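Thiamine-monophosphate kinase (Aquifex aeolicus, PDB 1VQV) probably catalyses the ATP-dependent phosphorylation of thiamine monophosphate to thiamine diphosphate, the active form of vitamin B1, and works as a homodimer. Local coordinates at residues S150-G155 and F266-E271; D215-A220 and E289-D294; K226-S231 and V285-G290; K233-N238 and T280-V285. One frame throughout, in Å; residues are numbered along the deposited sequence.

Contact 1: residues S150-G155 and F266-E271; sequences SVFVSG and FTHPKE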
loop_
_atom_site.group_PDB
_atom_site.type_symbol
_atom_site.label_atom_id
_atom_site.label_comp_id
_atom_site.label_asym_id
_atom_site.label_seq_id
_atom_site.Cartn_x
_atom_site.Cartn_y
_atom_site.Cartn_z
ATOM N N SER B 150 -34.881 -6.526 2.119
ATOM C CA SER B 150 -35.117 -5.146 2.517
ATOM C C SER B 150 -33.739 -4.475 2.387
ATOM O O SER B 150 -32.715 -5.162 2.250
ATOM C CB SER B 150 -35.627 -5.056 3.956
ATOM O OG SER B 150 -37.025 -5.312 4.015
ATOM N N VAL B 151 -33.698 -3.147 2.386
ATOM C CA VAL B 151 -32.410 -2.471 2.264
ATOM C C VAL B 151 -32.140 -1.648 3.523
ATOM O O VAL B 151 -32.904 -0.749 3.865
ATOM C CB VAL B 151 -32.365 -1.569 0.994
ATOM C CG1 VAL B 151 -30.954 -1.018 0.784
ATOM C CG2 VAL B 151 -32.799 -2.377 -0.228
ATOM N N PHE B 152 -31.060 -1.983 4.220
ATOM C CA PHE B 152 -30.697 -1.280 5.452
ATOM C C PHE B 152 -29.399 -0.498 5.331
ATOM O O PHE B 152 -28.585 -0.759 4.439
ATOM C CB PHE B 152 -30.501 -2.253 6.625
ATOM C CG PHE B 152 -31.650 -3.174 6.863
ATOM C CD1 PHE B 152 -31.824 -4.311 6.074
ATOM C CD2 PHE B 152 -32.552 -2.919 7.889
ATOM C CE1 PHE B 152 -32.891 -5.191 6.307
ATOM C CE2 PHE B 152 -33.618 -3.784 8.131
ATOM C CZ PHE B 152 -33.789 -4.926 7.338
ATOM N N VAL B 153 -29.232 0.463 6.239
ATOM C CA VAL B 153 -28.015 1.263 6.354
ATOM C C VAL B 153 -27.779 1.416 7.853
ATOM O O VAL B 153 -28.721 1.446 8.637
ATOM C CB VAL B 153 -28.106 2.693 5.717
ATOM C CG1 VAL B 153 -28.379 2.591 4.234
ATOM C CG2 VAL B 153 -29.160 3.544 6.423
ATOM N N SER B 154 -26.521 1.489 8.263
ATOM C CA SER B 154 -26.226 1.658 9.678
ATOM C C SER B 154 -26.096 3.142 9.940
ATOM O O SER B 154 -25.943 3.921 9.008
ATOM C CB SER B 154 -24.927 0.942 10.054
ATOM O OG SER B 154 -23.853 1.373 9.249
ATOM N N GLY B 155 -26.178 3.532 11.208
ATOM C CA GLY B 155 -26.052 4.931 11.565
ATOM C C GLY B 155 -26.959 5.848 10.776
ATOM O O GLY B 155 -28.028 5.441 10.315
ATOM N N PHE B 266 -26.410 -2.681 3.296
ATOM C CA PHE B 266 -26.535 -4.117 3.113
ATOM C C PHE B 266 -27.962 -4.543 2.836
ATOM O O PHE B 266 -28.872 -3.741 2.931
ATOM C CB PHE B 266 -25.992 -4.846 4.359
ATOM C CG PHE B 266 -26.639 -4.422 5.678
ATOM C CD1 PHE B 266 -27.444 -5.307 6.398
ATOM C CD2 PHE B 266 -26.422 -3.152 6.216
ATOM C CE1 PHE B 266 -28.020 -4.933 7.634
ATOM C CE2 PHE B 266 -26.996 -2.774 7.445
ATOM C CZ PHE B 266 -27.795 -3.670 8.149
ATOM N N THR B 267 -28.162 -5.803 2.470
ATOM C CA THR B 267 -29.507 -6.294 2.208
ATOM C C THR B 267 -29.710 -7.704 2.720
ATOM O O THR B 267 -28.799 -8.535 2.695
ATOM C CB THR B 267 -29.865 -6.328 0.712
ATOM O OG1 THR B 267 -29.236 -7.456 0.100
ATOM C CG2 THR B 267 -29.435 -5.070 0.025
ATOM N N HIS B 268 -30.931 -7.948 3.187
ATOM C CA HIS B 268 -31.363 -9.243 3.679
ATOM C C HIS B 268 -32.846 -9.200 4.064
ATOM O O HIS B 268 -33.437 -8.121 4.167
ATOM C CB HIS B 268 -30.476 -9.718 4.848
ATOM C CG HIS B 268 -30.510 -8.841 6.067
ATOM N ND1 HIS B 268 -31.682 -8.440 6.671
ATOM C CD2 HIS B 268 -29.510 -8.408 6.873
ATOM C CE1 HIS B 268 -31.402 -7.807 7.798
ATOM N NE2 HIS B 268 -30.092 -7.777 7.944
ATOM N N PRO B 269 -33.482 -10.377 4.232
ATOM C CA PRO B 269 -34.904 -10.385 4.605
ATOM C C PRO B 269 -35.195 -9.575 5.883
ATOM O O PRO B 269 -34.398 -9.569 6.826
ATOM C CB PRO B 269 -35.228 -11.884 4.735
ATOM C CG PRO B 269 -33.888 -12.531 4.975
ATOM C CD PRO B 269 -32.966 -11.750 4.077
ATOM N N LYS B 270 -36.337 -8.889 5.898
ATOM C CA LYS B 270 -36.722 -8.043 7.029
ATOM C C LYS B 270 -36.746 -8.753 8.373
ATOM O O LYS B 270 -36.474 -8.152 9.415
ATOM C CB LYS B 270 -38.087 -7.420 6.771
ATOM C CG LYS B 270 -38.606 -6.636 7.936
ATOM C CD LYS B 270 -39.821 -5.825 7.532
ATOM C CE LYS B 270 -40.237 -4.868 8.651
ATOM N NZ LYS B 270 -41.150 -3.831 8.109
ATOM N N GLU B 271 -37.082 -10.033 8.338
ATOM C CA GLU B 271 -37.148 -10.854 9.531
ATOM C C GLU B 271 -35.849 -10.808 10.368
ATOM O O GLU B 271 -35.872 -10.997 11.586
ATOM C CB GLU B 271 -37.482 -12.307 9.123
ATOM C CG GLU B 271 -37.476 -12.590 7.583
ATOM C CD GLU B 271 -37.049 -14.046 7.231
ATOM O OE1 GLU B 271 -36.019 -14.504 7.790
ATOM O OE2 GLU B 271 -37.719 -14.725 6.399
#
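Two antiparallel neighbours in the mixed sheet of the C-terminal half, strands 150-153 and 263-268, set Ser150, Val151 and Phe152 against His268, Thr267 and Phe266. Phe152 and Phe266 form a hydrogen-bonded pair: Phe152 N reaches Phe266 O at 3.1 Å, and Phe266 N bonds back to Phe152 O at the same length. Ser150 N meets His268 O at 3.0 Å, with the return bond weak.

The side chains of Phe152, Phe266 and His268 gather on one face as an aromatic cluster. Phe266 (chi1 55°) and His268 (chi1 62°) both hold CG between the backbone N and the carbonyl carbon, which folds their rings back over the neighbouring strand. Phe152 CB lies over one face of the Phe266 ring, 3.8 Å from its centroid, in a CH-pi contact; the two rings are nearly parallel but slid apart. The Phe152 and His268 rings meet obliquely, CE1 of Phe152 being 3.4 Å from CE1 of His268. With an alanine here, in place of Phe152, the imidazole would probably lose its cover on that side and a gap would open beside Phe266. His268 ND1 bonds Pro269 O, while NE2 pairs with His197, so both ring nitrogens are engaged. The arrangement is an antiparallel ladder with an aromatic cluster on one face, here between two inner strands of the C-terminal sheet of this PurM-like kinase.

Contact 2: residues D215-A220 and E289-D294; sequences DANHLA and EGVFVD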
loop_
_atom_site.group_PDB
_atom_site.type_symbol
_atom_site.label_atom_id
_atom_site.label_comp_id
_atom_site.label_asym_id
_atom_site.label_seq_id
_atom_site.Cartn_x
_atom_site.Cartn_y
_atom_site.Cartn_z
ATOM N N ASP B 215 -23.699 4.468 -4.557
ATOM C CA ASP B 215 -23.440 3.075 -4.209
ATOM C C ASP B 215 -24.630 2.112 -4.307
ATOM O O ASP B 215 -24.427 0.907 -4.439
ATOM C CB ASP B 215 -22.807 2.986 -2.817
ATOM C CG ASP B 215 -21.474 3.693 -2.746
ATOM O OD1 ASP B 215 -20.740 3.623 -3.747
ATOM O OD2 ASP B 215 -21.150 4.313 -1.708
ATOM N N ALA B 216 -25.855 2.629 -4.233
ATOM C CA ALA B 216 -27.044 1.785 -4.360
ATOM C C ALA B 216 -27.120 1.332 -5.817
ATOM O O ALA B 216 -27.670 0.273 -6.125
ATOM C CB ALA B 216 -28.296 2.552 -3.996
ATOM N N ASN B 217 -26.562 2.143 -6.715
ATOM C CA ASN B 217 -26.533 1.811 -8.135
ATOM C C ASN B 217 -25.555 0.667 -8.340
ATOM O O ASN B 217 -25.877 -0.340 -8.973
ATOM C CB ASN B 217 -26.068 3.008 -8.966
ATOM C CG ASN B 217 -27.203 3.927 -9.356
ATOM O OD1 ASN B 217 -27.918 4.450 -8.499
ATOM N ND2 ASN B 217 -27.373 4.132 -10.662
ATOM N N HIS B 218 -24.345 0.840 -7.819
ATOM C CA HIS B 218 -23.314 -0.192 -7.927
ATOM C C HIS B 218 -23.918 -1.474 -7.391
ATOM O O HIS B 218 -23.679 -2.567 -7.893
ATOM C CB HIS B 218 -22.078 0.198 -7.107
ATOM C CG HIS B 218 -21.300 1.324 -7.708
ATOM N ND1 HIS B 218 -21.791 2.608 -7.782
ATOM C CD2 HIS B 218 -20.086 1.350 -8.309
ATOM C CE1 HIS B 218 -20.913 3.380 -8.401
ATOM N NE2 HIS B 218 -19.869 2.640 -8.732
ATOM N N LEU B 219 -24.733 -1.316 -6.368
ATOM C CA LEU B 219 -25.392 -2.443 -5.779
ATOM C C LEU B 219 -26.359 -3.026 -6.812
ATOM O O LEU B 219 -26.195 -4.165 -7.243
ATOM C CB LEU B 219 -26.133 -1.980 -4.540
ATOM C CG LEU B 219 -26.813 -3.082 -3.744
ATOM C CD1 LEU B 219 -25.912 -4.307 -3.636
ATOM C CD2 LEU B 219 -27.143 -2.524 -2.361
ATOM N N ALA B 220 -27.346 -2.228 -7.223
ATOM C CA ALA B 220 -28.349 -2.644 -8.209
ATOM C C ALA B 220 -27.698 -3.239 -9.459
ATOM O O ALA B 220 -27.956 -4.394 -9.827
ATOM C CB ALA B 220 -29.223 -1.450 -8.594
ATOM N N GLU B 289 -33.021 -3.737 -12.766
ATOM C CA GLU B 289 -32.374 -2.602 -13.430
ATOM C C GLU B 289 -31.874 -1.372 -12.656
ATOM O O GLU B 289 -30.646 -1.186 -12.562
ATOM C CB GLU B 289 -33.200 -2.191 -14.659
ATOM C CG GLU B 289 -33.524 -3.459 -15.518
ATOM C CD GLU B 289 -33.130 -3.321 -16.976
ATOM O OE1 GLU B 289 -33.859 -2.590 -17.665
ATOM O OE2 GLU B 289 -32.112 -3.899 -17.430
ATOM N N GLY B 290 -32.750 -0.534 -12.096
ATOM C CA GLY B 290 -32.227 0.653 -11.415
ATOM C C GLY B 290 -32.725 1.105 -10.052
ATOM O O GLY B 290 -33.633 0.497 -9.474
ATOM N N VAL B 291 -32.145 2.195 -9.540
ATOM C CA VAL B 291 -32.520 2.711 -8.217
ATOM C C VAL B 291 -33.551 3.837 -8.274
ATOM O O VAL B 291 -33.476 4.730 -9.117
ATOM C CB VAL B 291 -31.265 3.204 -7.428
ATOM C CG1 VAL B 291 -31.661 3.645 -6.009
ATOM C CG2 VAL B 291 -30.226 2.097 -7.368
ATOM N N PHE B 292 -34.501 3.792 -7.348
ATOM C CA PHE B 292 -35.577 4.770 -7.293
ATOM C C PHE B 292 -35.794 5.365 -5.884
ATOM O O PHE B 292 -35.670 4.677 -4.860
ATOM C CB PHE B 292 -36.854 4.103 -7.819
ATOM C CG PHE B 292 -36.767 3.700 -9.275
ATOM C CD1 PHE B 292 -35.954 2.641 -9.696
ATOM C CD2 PHE B 292 -37.451 4.437 -10.238
ATOM C CE1 PHE B 292 -35.825 2.334 -11.062
ATOM C CE2 PHE B 292 -37.332 4.143 -11.594
ATOM C CZ PHE B 292 -36.516 3.091 -12.008
ATOM N N VAL B 293 -36.125 6.650 -5.843
ATOM C CA VAL B 293 -36.343 7.351 -4.589
ATOM C C VAL B 293 -37.728 7.931 -4.635
ATOM O O VAL B 293 -38.085 8.601 -5.604
ATOM C CB VAL B 293 -35.340 8.530 -4.415
ATOM C CG1 VAL B 293 -35.592 9.240 -3.084
ATOM C CG2 VAL B 293 -33.894 8.020 -4.500
ATOM N N ASP B 294 -38.514 7.688 -3.598
ATOM C CA ASP B 294 -39.864 8.223 -3.570
ATOM C C ASP B 294 -40.607 7.944 -4.879
ATOM O O ASP B 294 -41.562 8.645 -5.228
ATOM C CB ASP B 294 -39.815 9.731 -3.303
ATOM C CG ASP B 294 -39.694 10.054 -1.821
ATOM O OD1 ASP B 294 -38.876 9.387 -1.150
ATOM O OD2 ASP B 294 -40.411 10.963 -1.330
#
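Helix segment 215-220 and strand 291-293 run with their axes 9.1 Å apart and their directions at 139°, and Ala216 and Ala220 face Val291. This is helix-on-sheet packing in an alpha/beta layer: helix 212-222 leads into strand 226-229, whose parallel neighbour in the sheet is strand 291-293. The backbones approach closely at two points, with CA of Asn217 6.1 Å from CA of Val291 and CA of Ala220 6.0 Å from CA of Gly290. Small side chains on the helix suit this closeness.

Val291 carries the contact. Its CB points to the helix, and with CG1 anti to the backbone N (chi1 -176°) the other methyl, CG2, is thrown forward into the groove between two successive turns. There CG2 lies 3.9 Å from CB of Ala216 and equally far from CB of Ala220, residues four apart on the helix. CG1 lies 4.1 Å from Ala216 CB. The side chain of Asn217 flanks the same valine, crossing it at a slant.

Other sides of the helix meet other partners. Leu219 packs on strand 204-208, and Asp215 accepts hydrogen bonds from the backbone N atoms of Ser209 and Asp210, an ATP-binding and a magnesium-binding residue; the helix thus lies between this part of the sheet and the nucleotide site. Val291 CG2 also lies 3.4 Å from Ala216 O, the same oxygen that accepts the helical bond from Ala220 N at 2.8 Å.

Contact 3: residues K226-S231 and V285-G290; sequences KIEILS and VEEGEG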
loop_
_atom_site.group_PDB
_atom_site.type_symbol
_atom_site.label_atom_id
_atom_site.label_comp_id
_atom_site.label_asym_id
_atom_site.label_seq_id
_atom_site.Cartn_x
_atom_site.Cartn_y
_atom_site.Cartn_z
ATOM N N LYS B 226 -33.120 -4.290 -9.028
ATOM C CA LYS B 226 -33.595 -2.910 -9.015
ATOM C C LYS B 226 -33.922 -2.571 -7.554
ATOM O O LYS B 226 -34.577 -3.371 -6.876
ATOM C CB LYS B 226 -34.850 -2.816 -9.895
ATOM C CG LYS B 226 -35.675 -1.531 -9.799
ATOM C CD LYS B 226 -36.926 -1.616 -10.682
ATOM C CE LYS B 226 -37.836 -0.379 -10.536
ATOM N NZ LYS B 226 -38.284 -0.157 -9.119
ATOM N N ILE B 227 -33.467 -1.412 -7.070
ATOM C CA ILE B 227 -33.711 -1.013 -5.677
ATOM C C ILE B 227 -34.664 0.172 -5.540
ATOM O O ILE B 227 -34.643 1.102 -6.355
ATOM C CB ILE B 227 -32.364 -0.679 -4.938
ATOM C CG1 ILE B 227 -31.616 -1.977 -4.624
ATOM C CG2 ILE B 227 -32.616 0.125 -3.661
ATOM C CD1 ILE B 227 -30.393 -1.798 -3.753
ATOM N N GLU B 228 -35.493 0.130 -4.497
ATOM C CA GLU B 228 -36.457 1.190 -4.224
ATOM C C GLU B 228 -36.264 1.728 -2.806
ATOM O O GLU B 228 -36.454 0.996 -1.826
ATOM C CB GLU B 228 -37.882 0.656 -4.356
ATOM C CG GLU B 228 -38.141 -0.173 -5.604
ATOM C CD GLU B 228 -39.552 -0.746 -5.629
ATOM O OE1 GLU B 228 -40.141 -0.943 -4.534
ATOM O OE2 GLU B 228 -40.053 -1.009 -6.744
ATOM N N ILE B 229 -35.928 3.014 -2.709
ATOM C CA ILE B 229 -35.686 3.677 -1.424
ATOM C C ILE B 229 -36.715 4.776 -1.122
ATOM O O ILE B 229 -37.107 5.534 -2.003
ATOM C CB ILE B 229 -34.266 4.324 -1.410
ATOM C CG1 ILE B 229 -33.181 3.250 -1.568
ATOM C CG2 ILE B 229 -34.040 5.098 -0.122
ATOM C CD1 ILE B 229 -31.786 3.845 -1.758
ATOM N N LEU B 230 -37.139 4.863 0.134
ATOM C CA LEU B 230 -38.099 5.879 0.572
ATOM C C LEU B 230 -37.365 6.975 1.346
ATOM O O LEU B 230 -36.881 6.758 2.464
ATOM C CB LEU B 230 -39.176 5.242 1.449
ATOM C CG LEU B 230 -40.053 4.194 0.747
ATOM C CD1 LEU B 230 -41.002 3.580 1.770
ATOM C CD2 LEU B 230 -40.837 4.832 -0.408
ATOM N N SER B 231 -37.284 8.155 0.738
ATOM C CA SER B 231 -36.577 9.289 1.327
ATOM C C SER B 231 -36.898 9.568 2.788
ATOM O O SER B 231 -36.019 10.002 3.527
ATOM C CB SER B 231 -36.854 10.553 0.518
ATOM O OG SER B 231 -38.139 11.061 0.821
ATOM N N VAL B 285 -35.711 -4.421 -2.294
ATOM C CA VAL B 285 -35.091 -4.962 -3.500
ATOM C C VAL B 285 -36.209 -5.686 -4.262
ATOM O O VAL B 285 -36.958 -6.492 -3.685
ATOM C CB VAL B 285 -33.951 -5.958 -3.157
ATOM C CG1 VAL B 285 -33.497 -6.671 -4.392
ATOM C CG2 VAL B 285 -32.786 -5.222 -2.548
ATOM N N GLU B 286 -36.323 -5.377 -5.552
ATOM C CA GLU B 286 -37.358 -5.951 -6.406
ATOM C C GLU B 286 -36.945 -6.017 -7.864
ATOM O O GLU B 286 -35.791 -5.748 -8.228
ATOM C CB GLU B 286 -38.629 -5.101 -6.373
ATOM C CG GLU B 286 -39.375 -5.036 -5.052
ATOM C CD GLU B 286 -40.717 -4.280 -5.159
ATOM O OE1 GLU B 286 -41.344 -4.030 -4.103
ATOM O OE2 GLU B 286 -41.148 -3.944 -6.296
ATOM N N GLU B 287 -37.941 -6.348 -8.688
ATOM C CA GLU B 287 -37.833 -6.422 -10.143
ATOM C C GLU B 287 -36.425 -6.395 -10.747
ATOM O O GLU B 287 -35.673 -7.359 -10.613
ATOM C CB GLU B 287 -38.662 -5.291 -10.736
ATOM C CG GLU B 287 -40.079 -5.218 -10.187
ATOM C CD GLU B 287 -40.778 -3.948 -10.635
ATOM O OE1 GLU B 287 -40.319 -2.849 -10.237
ATOM O OE2 GLU B 287 -41.783 -4.040 -11.385
ATOM N N GLY B 288 -36.068 -5.318 -11.442
ATOM C CA GLY B 288 -34.727 -5.262 -12.005
ATOM C C GLY B 288 -34.332 -3.966 -12.706
ATOM O O GLY B 288 -35.183 -3.204 -13.175
ATOM N N GLU B 289 -33.021 -3.737 -12.766
ATOM C CA GLU B 289 -32.374 -2.602 -13.430
ATOM C C GLU B 289 -31.874 -1.372 -12.656
ATOM O O GLU B 289 -30.646 -1.186 -12.562
ATOM C CB GLU B 289 -33.200 -2.191 -14.659
ATOM C CG GLU B 289 -33.524 -3.459 -15.518
ATOM C CD GLU B 289 -33.130 -3.321 -16.976
ATOM O OE1 GLU B 289 -33.859 -2.590 -17.665
ATOM O OE2 GLU B 289 -32.112 -3.899 -17.430
ATOM N N GLY B 290 -32.750 -0.534 -12.096
ATOM C CA GLY B 290 -32.227 0.653 -11.415
ATOM C C GLY B 290 -32.725 1.105 -10.052
ATOM O O GLY B 290 -33.633 0.497 -9.474
HETATM O O HOH W 1 -42.489 -2.105 -8.980
#
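A salt-bridge network of Lys226, Glu228 and Glu287 borders the end of a short antiparallel ladder, where Lys226 and Glu286 form a hydrogen-bonded pair. Glu286 N gives a nearly straight bond of 3.0 Å to Lys226 O, and Lys226 N one of 3.1 Å to Glu286 O, both close to the C=O axis of the acceptor. On the opposite face of the sheet, Ile227 CG1 meets Val285 CG2 at 4.0 Å.

In the fold, strand 226-229 lies between two strands that follow each other in the chain, antiparallel to 280-286 and parallel to 291-293, and the loop from Glu287 to Gly290 swings round its first residues. Lys226 is extended as far as CE and bends at its last torsion (chi4 -58°). It runs alongside Glu287, pointing the same way, and NZ forms salt bridges to Glu228 OE2 at 3.1 Å, where the hydrogen bond is weak, and to Glu287 OE1 at 3.6 Å. Lys226 also makes a cation-pi contact with the Phe292 ring.

Glu228 OE2 comes within 3.2 Å of Glu286 OE2, carboxylate planes 52° apart, a closeness of like charges that Lys226 and Arg284 may temper. Glu286 OE1 holds a salt bridge to Arg284, and an alanine in place of Glu286 would probably leave that guanidinium without its mate and free to turn. A water makes weak bonds to Glu228 OE2 and to Glu287 OE1, the latter at 2.6 Å.

Contact 4: residues K233-N238 and T280-V285; sequences KLPLSN and TEIGRV. With PO4 (phosphate ion), chain E.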
loop_
_atom_site.group_PDB
_atom_site.type_symbol
_atom_site.label_atom_id
_atom_site.label_comp_id
_atom_site.label_asym_id
_atom_site.label_seq_id
_atom_site.Cartn_x
_atom_site.Cartn_y
_atom_site.Cartn_z
ATOM N N LYS B 233 -37.424 7.523 5.135
ATOM C CA LYS B 233 -37.014 6.377 5.935
ATOM C C LYS B 233 -35.530 6.565 6.249
ATOM O O LYS B 233 -35.006 6.010 7.213
ATOM C CB LYS B 233 -37.217 5.098 5.138
ATOM C CG LYS B 233 -38.512 4.393 5.432
ATOM C CD LYS B 233 -38.738 3.285 4.414
ATOM C CE LYS B 233 -39.575 2.133 4.982
ATOM N NZ LYS B 233 -39.568 0.974 4.034
ATOM N N LEU B 234 -34.874 7.363 5.410
ATOM C CA LEU B 234 -33.459 7.693 5.523
ATOM C C LEU B 234 -33.136 8.227 6.914
ATOM O O LEU B 234 -33.750 9.191 7.378
ATOM C CB LEU B 234 -33.098 8.725 4.447
ATOM C CG LEU B 234 -32.465 8.241 3.132
ATOM C CD1 LEU B 234 -33.058 6.929 2.688
ATOM C CD2 LEU B 234 -32.651 9.300 2.061
ATOM N N PRO B 235 -32.170 7.591 7.601
ATOM C CA PRO B 235 -31.720 7.950 8.953
ATOM C C PRO B 235 -30.983 9.276 8.994
ATOM O O PRO B 235 -29.880 9.421 8.467
ATOM C CB PRO B 235 -30.837 6.774 9.346
ATOM C CG PRO B 235 -30.254 6.359 8.033
ATOM C CD PRO B 235 -31.423 6.428 7.090
ATOM N N LEU B 236 -31.621 10.239 9.640
ATOM C CA LEU B 236 -31.085 11.572 9.756
ATOM C C LEU B 236 -30.751 11.923 11.182
ATOM O O LEU B 236 -31.574 11.782 12.081
ATOM C CB LEU B 236 -32.092 12.568 9.218
ATOM C CG LEU B 236 -32.096 12.879 7.720
ATOM C CD1 LEU B 236 -31.927 11.643 6.865
ATOM C CD2 LEU B 236 -33.391 13.593 7.430
ATOM N N SER B 237 -29.527 12.397 11.371
ATOM C CA SER B 237 -29.046 12.779 12.688
ATOM C C SER B 237 -29.524 14.167 13.085
ATOM O O SER B 237 -29.845 14.999 12.231
ATOM C CB SER B 237 -27.516 12.723 12.715
ATOM O OG SER B 237 -26.950 13.996 12.970
ATOM N N ASN B 238 -29.562 14.397 14.394
ATOM C CA ASN B 238 -29.985 15.669 14.966
ATOM C C ASN B 238 -29.113 16.871 14.586
ATOM O O ASN B 238 -29.640 17.953 14.325
ATOM C CB ASN B 238 -30.084 15.535 16.489
ATOM C CG ASN B 238 -31.365 14.821 16.932
ATOM O OD1 ASN B 238 -31.541 13.602 16.728
ATOM N ND2 ASN B 238 -32.277 15.583 17.532
ATOM N N THR B 280 -31.358 0.546 10.111
ATOM C CA THR B 280 -32.536 1.256 9.596
ATOM C C THR B 280 -32.894 0.820 8.172
ATOM O O THR B 280 -32.089 0.962 7.242
ATOM C CB THR B 280 -32.309 2.776 9.563
ATOM O OG1 THR B 280 -31.964 3.239 10.874
ATOM C CG2 THR B 280 -33.560 3.493 9.089
ATOM N N GLU B 281 -34.098 0.288 7.992
ATOM C CA GLU B 281 -34.524 -0.134 6.667
ATOM C C GLU B 281 -34.958 1.104 5.878
ATOM O O GLU B 281 -35.757 1.906 6.346
ATOM C CB GLU B 281 -35.686 -1.117 6.765
ATOM C CG GLU B 281 -36.104 -1.638 5.410
ATOM C CD GLU B 281 -37.546 -2.069 5.372
ATOM O OE1 GLU B 281 -37.895 -3.070 6.043
ATOM O OE2 GLU B 281 -38.333 -1.391 4.669
ATOM N N ILE B 282 -34.445 1.248 4.667
ATOM C CA ILE B 282 -34.770 2.421 3.878
ATOM C C ILE B 282 -35.506 2.131 2.575
ATOM O O ILE B 282 -36.059 3.035 1.950
ATOM C CB ILE B 282 -33.491 3.219 3.558
ATOM C CG1 ILE B 282 -32.545 2.369 2.716
ATOM C CG2 ILE B 282 -32.800 3.628 4.849
ATOM C CD1 ILE B 282 -31.487 3.181 2.027
ATOM N N GLY B 283 -35.524 0.871 2.169
ATOM C CA GLY B 283 -36.204 0.538 0.935
ATOM C C GLY B 283 -36.290 -0.951 0.699
ATOM O O GLY B 283 -36.059 -1.740 1.621
ATOM N N ARG B 284 -36.603 -1.340 -0.534
ATOM C CA ARG B 284 -36.734 -2.758 -0.874
ATOM C C ARG B 284 -36.055 -3.143 -2.184
ATOM O O ARG B 284 -35.840 -2.306 -3.065
ATOM C CB ARG B 284 -38.220 -3.140 -0.951
ATOM C CG ARG B 284 -39.095 -2.463 0.108
ATOM C CD ARG B 284 -40.456 -3.153 0.278
ATOM N NE ARG B 284 -41.142 -3.391 -0.993
ATOM C CZ ARG B 284 -42.410 -3.802 -1.103
ATOM N NH1 ARG B 284 -43.137 -4.015 -0.004
ATOM N NH2 ARG B 284 -42.948 -4.019 -2.309
ATOM N N VAL B 285 -35.711 -4.421 -2.294
ATOM C CA VAL B 285 -35.091 -4.962 -3.500
ATOM C C VAL B 285 -36.209 -5.686 -4.262
ATOM O O VAL B 285 -36.958 -6.492 -3.685
ATOM C CB VAL B 285 -33.951 -5.958 -3.157
ATOM C CG1 VAL B 285 -33.497 -6.671 -4.392
ATOM C CG2 VAL B 285 -32.786 -5.222 -2.548
HETATM P P PO4 E . -27.956 11.446 16.893
HETATM O O1 PO4 E . -29.358 11.897 16.763
HETATM O O2 PO4 E . -27.879 9.993 16.634
HETATM O O3 PO4 E . -27.117 12.158 15.916
HETATM O O4 PO4 E . -27.468 11.738 18.262
#
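Lys233 runs extended beyond CG, and Glu281 holds CG anti to its own backbone nitrogen (chi1 -177°), which carries the carboxylate along the lysine; the two side chains lie side by side, pointing the same way, and their charged ends meet. Lys233 NZ donates to Glu281 OE2 at 2.7 Å in a salt bridge, approaching the oxygen almost end-on. On the way the lysine's methylenes pass over the strand backbone, CD lying 3.6 Å from Ile282 O.

Further along the loop the contact turns apolar. Ile282 places CG1 between its backbone N and carbonyl carbon (chi1 63°), leaving CG2 to meet Pro235 CD at 3.8 Å, while Leu234 CD1 touches Ile282 CB at the same distance. Thr280 turns its methyl, not its hydroxyl, to the carbonyl of Lys233, with CG2 3.5 Å from that oxygen. Ile282 and Gly283 both face Val151 in a classic beta bulge. The loop leads into helix 238-246, where Ser237 is the N-cap, its OG bonding Leu240 N; at this helix start a phosphate ion, probably from the crystallisation liquor, accepts a weak bond from Asn238 N.

Glu281 OE1 takes a weak hydrogen bond from Ser150 OG and a long ion pair with Lys270 NZ. With two lysines nearby, the carboxylate probably stays ionised, and the salt bridge ties the loop's start to the strand while Leu234 and Pro235 pack on Ile282.

Contacts 1, 3 and 4 are linked through one mixed sheet, with strands in the order 263-268, 150-153, 280-286, 226-229, 291-293, and contact 2 lays a helix on it. Contacts 2 and 3, centres about 6 Å apart, share Glu289 and Gly290; Leu219 CD2 packs 3.6 Å from Ile227 CD1. Contacts 1 and 4, centres about 9 Å apart, join where Val151 N probably bonds Gly283 O at 2.9 Å. Val285 is common to contacts 3 and 4, and its CG2 reaches Val151 CG2 of contact 1 at 3.7 Å. Toward the active site, the side chain of Ser154 is about 8 Å from that of Asp207, a magnesium ligand; contact 4 lies away from the annotated sites.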